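Local atomic coordinates of SusD superfamily protein (Parabacteroides distasonis, PDB entry 3OTN), a protein that probably binds carbohydrate nutrients at the bacterial outer membrane, as other members of the SusD family do. Residues K305-T310 with I336-D341; P166-A171 with A192-V197. All coordinates share one frame; numbering follows the deposited sequence.

Contact 1 of 2, residues K305-T310 with I336-D341; sequences KQYFFT and IYKFFD. With EDO (1,2-ethanediol), chain O.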
loop_
_atom_site.group_PDB
_atom_site.type_symbol
_atom_site.label_atom_id
_atom_site.label_comp_id
_atom_site.label_asym_id
_atom_site.label_seq_id
_atom_site.Cartn_x
_atom_site.Cartn_y
_atom_site.Cartn_z
ATOM N N LYS A 305 -21.952 5.961 -4.567
ATOM C CA LYS A 305 -20.891 6.809 -5.119
ATOM C C LYS A 305 -20.054 7.566 -4.064
ATOM O O LYS A 305 -19.619 8.704 -4.274
ATOM C CB LYS A 305 -21.436 7.713 -6.263
ATOM C CG LYS A 305 -21.825 6.866 -7.503
ATOM C CD LYS A 305 -22.443 7.662 -8.624
ATOM C CE LYS A 305 -23.035 6.770 -9.700
ATOM N NZ LYS A 305 -24.297 6.047 -9.285
ATOM N N GLN A 306 -19.803 6.879 -2.953
ATOM C CA GLN A 306 -18.770 7.255 -2.008
ATOM C C GLN A 306 -17.680 6.233 -2.256
ATOM O O GLN A 306 -17.001 6.350 -3.261
ATOM C CB GLN A 306 -19.314 7.317 -0.576
ATOM C CG GLN A 306 -20.344 8.463 -0.430
ATOM C CD GLN A 306 -19.730 9.872 -0.556
ATOM O OE1 GLN A 306 -18.539 10.072 -0.371
ATOM N NE2 GLN A 306 -20.567 10.843 -0.826
ATOM N N TYR A 307 -17.520 5.217 -1.422
ATOM C CA TYR A 307 -16.506 4.201 -1.684
ATOM C C TYR A 307 -16.958 3.150 -2.685
ATOM O O TYR A 307 -16.115 2.499 -3.334
ATOM C CB TYR A 307 -16.095 3.544 -0.375
ATOM C CG TYR A 307 -15.031 4.249 0.433
ATOM C CD1 TYR A 307 -14.549 5.525 0.112
ATOM C CD2 TYR A 307 -14.495 3.623 1.553
ATOM C CE1 TYR A 307 -13.527 6.116 0.847
ATOM C CE2 TYR A 307 -13.452 4.209 2.288
ATOM C CZ TYR A 307 -12.992 5.460 1.945
ATOM O OH TYR A 307 -11.999 6.063 2.688
ATOM N N PHE A 308 -18.277 2.972 -2.804
ATOM C CA PHE A 308 -18.854 1.948 -3.663
ATOM C C PHE A 308 -19.899 2.545 -4.586
ATOM O O PHE A 308 -20.466 3.617 -4.297
ATOM C CB PHE A 308 -19.464 0.806 -2.811
ATOM C CG PHE A 308 -18.497 0.241 -1.816
ATOM C CD1 PHE A 308 -17.387 -0.462 -2.247
ATOM C CD2 PHE A 308 -18.636 0.515 -0.447
ATOM C CE1 PHE A 308 -16.461 -0.952 -1.320
ATOM C CE2 PHE A 308 -17.711 0.067 0.468
ATOM C CZ PHE A 308 -16.628 -0.679 0.046
ATOM N N PHE A 309 -20.153 1.847 -5.687
ATOM C CA PHE A 309 -21.255 2.177 -6.605
ATOM C C PHE A 309 -21.920 0.932 -7.154
ATOM O O PHE A 309 -21.374 -0.166 -7.081
ATOM C CB PHE A 309 -20.858 3.194 -7.695
ATOM C CG PHE A 309 -19.990 2.668 -8.825
ATOM C CD1 PHE A 309 -18.789 2.010 -8.593
ATOM C CD2 PHE A 309 -20.336 2.958 -10.159
ATOM C CE1 PHE A 309 -17.954 1.597 -9.661
ATOM C CE2 PHE A 309 -19.517 2.542 -11.230
ATOM C CZ PHE A 309 -18.325 1.869 -10.984
ATOM N N THR A 310 -23.155 1.116 -7.612
ATOM C CA THR A 310 -24.040 0.018 -8.038
ATOM C C THR A 310 -24.795 0.334 -9.332
ATOM O O THR A 310 -25.482 -0.525 -9.867
ATOM C CB THR A 310 -25.104 -0.253 -6.955
ATOM O OG1 THR A 310 -25.893 0.923 -6.785
ATOM C CG2 THR A 310 -24.489 -0.620 -5.625
ATOM N N ILE A 336 -16.162 -1.002 -6.507
ATOM C CA ILE A 336 -15.360 0.038 -5.886
ATOM C C ILE A 336 -15.358 1.311 -6.721
ATOM O O ILE A 336 -14.936 1.309 -7.869
ATOM C CB ILE A 336 -13.931 -0.429 -5.592
ATOM C CG1 ILE A 336 -13.968 -1.536 -4.520
ATOM C CG2 ILE A 336 -13.111 0.792 -5.079
ATOM C CD1 ILE A 336 -12.834 -2.605 -4.608
ATOM N N TYR A 337 -15.863 2.380 -6.106
ATOM C CA TYR A 337 -15.898 3.737 -6.641
ATOM C C TYR A 337 -14.818 4.632 -6.035
ATOM O O TYR A 337 -14.589 5.740 -6.528
ATOM C CB TYR A 337 -17.267 4.371 -6.319
ATOM C CG TYR A 337 -17.686 5.527 -7.186
ATOM C CD1 TYR A 337 -17.936 5.355 -8.548
ATOM C CD2 TYR A 337 -17.855 6.818 -6.645
ATOM C CE1 TYR A 337 -18.354 6.435 -9.353
ATOM C CE2 TYR A 337 -18.263 7.892 -7.464
ATOM C CZ TYR A 337 -18.520 7.685 -8.800
ATOM O OH TYR A 337 -18.924 8.738 -9.596
ATOM N N LYS A 338 -14.122 4.139 -5.006
ATOM C CA LYS A 338 -13.123 4.931 -4.240
ATOM C C LYS A 338 -12.059 5.632 -5.107
ATOM O O LYS A 338 -11.621 6.757 -4.803
ATOM C CB LYS A 338 -12.487 3.999 -3.217
ATOM C CG LYS A 338 -11.687 4.605 -2.145
ATOM C CD LYS A 338 -11.414 3.556 -1.063
ATOM C CE LYS A 338 -10.447 4.086 -0.071
ATOM N NZ LYS A 338 -10.292 3.231 1.123
ATOM N N PHE A 339 -11.725 5.014 -6.233
ATOM C CA PHE A 339 -10.661 5.488 -7.126
ATOM C C PHE A 339 -11.171 5.859 -8.519
ATOM O O PHE A 339 -10.415 5.852 -9.456
ATOM C CB PHE A 339 -9.595 4.400 -7.221
ATOM C CG PHE A 339 -9.160 3.869 -5.871
ATOM C CD1 PHE A 339 -8.559 4.714 -4.948
ATOM C CD2 PHE A 339 -9.362 2.535 -5.521
ATOM C CE1 PHE A 339 -8.132 4.237 -3.704
ATOM C CE2 PHE A 339 -8.942 2.055 -4.274
ATOM C CZ PHE A 339 -8.319 2.912 -3.380
ATOM N N PHE A 340 -12.433 6.268 -8.604
ATOM C CA PHE A 340 -13.101 6.572 -9.869
ATOM C C PHE A 340 -12.757 8.001 -10.359
ATOM O O PHE A 340 -13.435 8.997 -10.059
ATOM C CB PHE A 340 -14.598 6.336 -9.678
ATOM C CG PHE A 340 -15.407 6.285 -10.944
ATOM C CD1 PHE A 340 -15.870 7.460 -11.561
ATOM C CD2 PHE A 340 -15.829 5.055 -11.453
ATOM C CE1 PHE A 340 -16.683 7.380 -12.708
ATOM C CE2 PHE A 340 -16.594 4.980 -12.576
ATOM C CZ PHE A 340 -17.041 6.148 -13.206
ATOM N N ASP A 341 -11.644 8.075 -11.075
ATOM C CA ASP A 341 -11.196 9.278 -11.790
ATOM C C ASP A 341 -12.210 9.518 -12.894
ATOM O O ASP A 341 -12.131 8.940 -13.982
ATOM C CB ASP A 341 -9.756 9.060 -12.309
ATOM C CG ASP A 341 -9.195 10.260 -13.107
ATOM O OD1 ASP A 341 -9.931 11.213 -13.455
ATOM O OD2 ASP A 341 -7.993 10.204 -13.432
HETATM C C1 EDO O . -29.313 0.208 -8.686
HETATM O O1 EDO O . -28.667 1.326 -8.082
HETATM C C2 EDO O . -29.915 -0.678 -7.592
HETATM O O2 EDO O . -28.868 -1.363 -6.910
#
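K305 lies over one face of the Y337 ring, and F309 meets that ring obliquely. Y337 CG stands anti to the backbone N (chi1 -158°), which swings the ring over 305-310. Y337 CB lies against F308 C and the ring atom CD1 of F309. Farther out, Y337 CD1 sits 3.4 Å from F309 CG, over the rim of the F309 ring. The two ring planes make 50°. On the other branch Y337 CD2 faces K305 CA, and Y337 CE2 is 3.4 Å from K305 CB. K305 CG then makes a CH-pi contact, 3.8 Å from the Y337 ring centroid. Last comes Y337 OH, alongside K305 CD. F340 CB covers the opposite face of Y337, and Q306 O lies at the ring edge. F340 also turns its edge to the face of F309, which completes a cluster of three aromatic rings. Cutting the side chain back to an alanine here would probably open a gap between K305 and F340 and leave F309 without one ring neighbour.

Y307 O receives two hydrogen bonds. Y337 N gives the better one at 2.8 Å, from well above the carbonyl plane, and K338 N adds a weak one. The extended K338 chain lies over one face of the Y307 ring, with CD almost on the ring normal in a CH-pi contact, 3.7 Å from the centroid. K338 NZ hydrogen-bonds to D417 O and C419 O and forms a salt bridge with E421; Y307 OH is also hydrogen-bonded to D417 O. T310 OG1 accepts a hydrogen bond from O1 of a 1,2-ethanediol, probably from the crystallisation liquor. F308 and I336 form an antiparallel non-hydrogen-bonded pair, so the contact joins strand 308-312 to the end of strand 334-336. Past the type I turn 337-340, D341 caps helix 342-348, whose V345 touches F340.

Contact 2 of 2, residues P166-A171 with A192-V197; sequences PDLLEA and ALLADV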
loop_
_atom_site.group_PDB
_atom_site.type_symbol
_atom_site.label_atom_id
_atom_site.label_comp_id
_atom_site.label_asym_id
_atom_site.label_seq_id
_atom_site.Cartn_x
_atom_site.Cartn_y
_atom_site.Cartn_z
ATOM N N PRO A 166 18.315 1.298 10.275
ATOM C CA PRO A 166 19.423 2.271 10.173
ATOM C C PRO A 166 19.280 3.261 9.019
ATOM O O PRO A 166 19.620 4.428 9.183
ATOM C CB PRO A 166 20.669 1.393 9.998
ATOM C CG PRO A 166 20.303 0.075 10.565
ATOM C CD PRO A 166 18.815 -0.099 10.316
ATOM N N ASP A 167 18.762 2.824 7.872
ATOM C CA ASP A 167 18.535 3.744 6.729
ATOM C C ASP A 167 17.592 4.872 7.149
ATOM O O ASP A 167 17.854 6.046 6.901
ATOM C CB ASP A 167 17.923 2.991 5.510
ATOM C CG ASP A 167 18.968 2.246 4.651
ATOM O OD1 ASP A 167 20.193 2.307 4.922
ATOM O OD2 ASP A 167 18.548 1.571 3.672
ATOM N N LEU A 168 16.500 4.492 7.804
ATOM C CA LEU A 168 15.470 5.457 8.165
ATOM C C LEU A 168 15.962 6.367 9.300
ATOM O O LEU A 168 15.695 7.556 9.276
ATOM C CB LEU A 168 14.171 4.755 8.523
ATOM C CG LEU A 168 13.459 4.201 7.274
ATOM C CD1 LEU A 168 12.275 3.313 7.586
ATOM C CD2 LEU A 168 12.999 5.334 6.341
ATOM N N LEU A 169 16.740 5.827 10.235
ATOM C CA LEU A 169 17.231 6.646 11.350
ATOM C C LEU A 169 18.239 7.670 10.835
ATOM O O LEU A 169 18.313 8.800 11.349
ATOM C CB LEU A 169 17.850 5.792 12.448
ATOM C CG LEU A 169 16.896 4.893 13.256
ATOM C CD1 LEU A 169 17.749 4.005 14.192
ATOM C CD2 LEU A 169 15.832 5.691 14.037
ATOM N N GLU A 170 19.030 7.283 9.838
ATOM C CA GLU A 170 19.957 8.245 9.221
ATOM C C GLU A 170 19.159 9.274 8.409
ATOM O O GLU A 170 19.410 10.488 8.531
ATOM C CB GLU A 170 20.983 7.530 8.365
ATOM C CG GLU A 170 21.921 6.607 9.234
ATOM C CD GLU A 170 22.784 5.644 8.418
ATOM O OE1 GLU A 170 22.776 5.694 7.169
ATOM O OE2 GLU A 170 23.478 4.821 9.044
ATOM N N ALA A 171 18.164 8.821 7.634
ATOM C CA ALA A 171 17.353 9.773 6.837
ATOM C C ALA A 171 16.651 10.804 7.753
ATOM O O ALA A 171 16.555 12.003 7.450
ATOM C CB ALA A 171 16.335 9.011 5.939
ATOM N N ALA A 192 6.453 8.606 8.380
ATOM C CA ALA A 192 5.309 7.696 8.131
ATOM C C ALA A 192 5.788 6.253 7.945
ATOM O O ALA A 192 5.238 5.320 8.532
ATOM C CB ALA A 192 4.503 8.158 6.914
ATOM N N LEU A 193 6.821 6.071 7.131
ATOM C CA LEU A 193 7.393 4.763 6.918
ATOM C C LEU A 193 7.992 4.198 8.185
ATOM O O LEU A 193 7.749 3.029 8.499
ATOM C CB LEU A 193 8.466 4.779 5.827
ATOM C CG LEU A 193 9.137 3.430 5.522
ATOM C CD1 LEU A 193 8.093 2.322 5.252
ATOM C CD2 LEU A 193 10.104 3.588 4.354
ATOM N N LEU A 194 8.764 5.017 8.913
ATOM C CA LEU A 194 9.417 4.545 10.132
ATOM C C LEU A 194 8.366 4.239 11.227
ATOM O O LEU A 194 8.526 3.268 11.978
ATOM C CB LEU A 194 10.522 5.502 10.606
ATOM C CG LEU A 194 11.359 5.074 11.817
ATOM C CD1 LEU A 194 11.910 3.658 11.664
ATOM C CD2 LEU A 194 12.496 6.059 12.077
ATOM N N ALA A 195 7.266 4.997 11.282
ATOM C CA ALA A 195 6.157 4.626 12.182
ATOM C C ALA A 195 5.644 3.195 11.879
ATOM O O ALA A 195 5.443 2.373 12.767
ATOM C CB ALA A 195 5.002 5.639 12.094
ATOM N N ASP A 196 5.463 2.927 10.609
ATOM C CA ASP A 196 4.932 1.670 10.139
ATOM C C ASP A 196 5.949 0.534 10.392
ATOM O O ASP A 196 5.563 -0.582 10.823
ATOM C CB ASP A 196 4.589 1.811 8.648
ATOM C CG ASP A 196 3.619 0.749 8.134
ATOM O OD1 ASP A 196 3.217 -0.153 8.883
ATOM O OD2 ASP A 196 3.287 0.805 6.924
ATOM N N VAL A 197 7.227 0.812 10.131
ATOM C CA VAL A 197 8.297 -0.142 10.407
ATOM C C VAL A 197 8.309 -0.583 11.873
ATOM O O VAL A 197 8.273 -1.760 12.164
ATOM C CB VAL A 197 9.680 0.407 9.965
ATOM C CG1 VAL A 197 10.823 -0.414 10.549
ATOM C CG2 VAL A 197 9.735 0.449 8.409
#
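No flat group takes part where L168 and L169 meet L193, L194 and V197. There is no ring face or edge here, only branched aliphatic chains. Aromatic side chains border it from outside the two segments: F120 and F127 of helix 108-133 and Y358 touch L193.

L168 does most of the work. Its CB points toward the other helix, and chi1 of -74° with chi2 of 171° carries CD1 on to it. L168 CD1 reaches 3.8 Å from L193 CG and 3.9 Å from V197 CG2. It also comes close to the backbone of the partner helix, 4.0 Å from L194 CA. The second methyl, L168 CD2, rests on L193 CD2. L168 and L193 cross at about a right angle. L194 approaches nearer the root of L168, with L194 CD1 4.0 Å from L168 CB. Its other methyl, L194 CD2, also meets L169 CD2 at 3.9 Å. L194 thus straddles two successive residues of 166-171, while the tip of L168 lies among three residues of 192-197.

The short helix axes come within 10.3 Å and run roughly antiparallel, at 144°. At that spacing the helices meet through side chains, four leucines and V197. Helix 108-133 packs along one side, through A123 on L168. R219 of helix 210-225 touches both L169 and L194. Such antiparallel helix pairing is consistent with the TPR-like helical part of SusD proteins.

D167 and E170 have partners elsewhere: D167 forms a salt bridge with R122 and E170 one with K119, both on helix 108-133. No hydrogen bond crosses between 166-171 and 192-197. The contact therefore rests on apolar contacts between mostly buried aliphatic side chains, not on directional bonds.

In the fold
From the N terminus, contact 2 comes first. It joins helix 156-172 to helix 187-202 and closes a loop of 20 residues, six of them helical. The chain then passes through helix 210-225 and strand 249-253 before contact 1 opens. Contact 1 closes a loop of 25 residues that holds no helix but includes strand 329-331. That strand flanks 308-312 in a three-stranded antiparallel sheet, with 334-336 on the other side. The two loops follow in series and neither nest nor cross. The centres of contact 1 and contact 2 are about 33 Å apart, on opposite sides of the chain's centre. Contact 2 ties helices together; contact 1 ties the small sheet to the turn before helix 342-348.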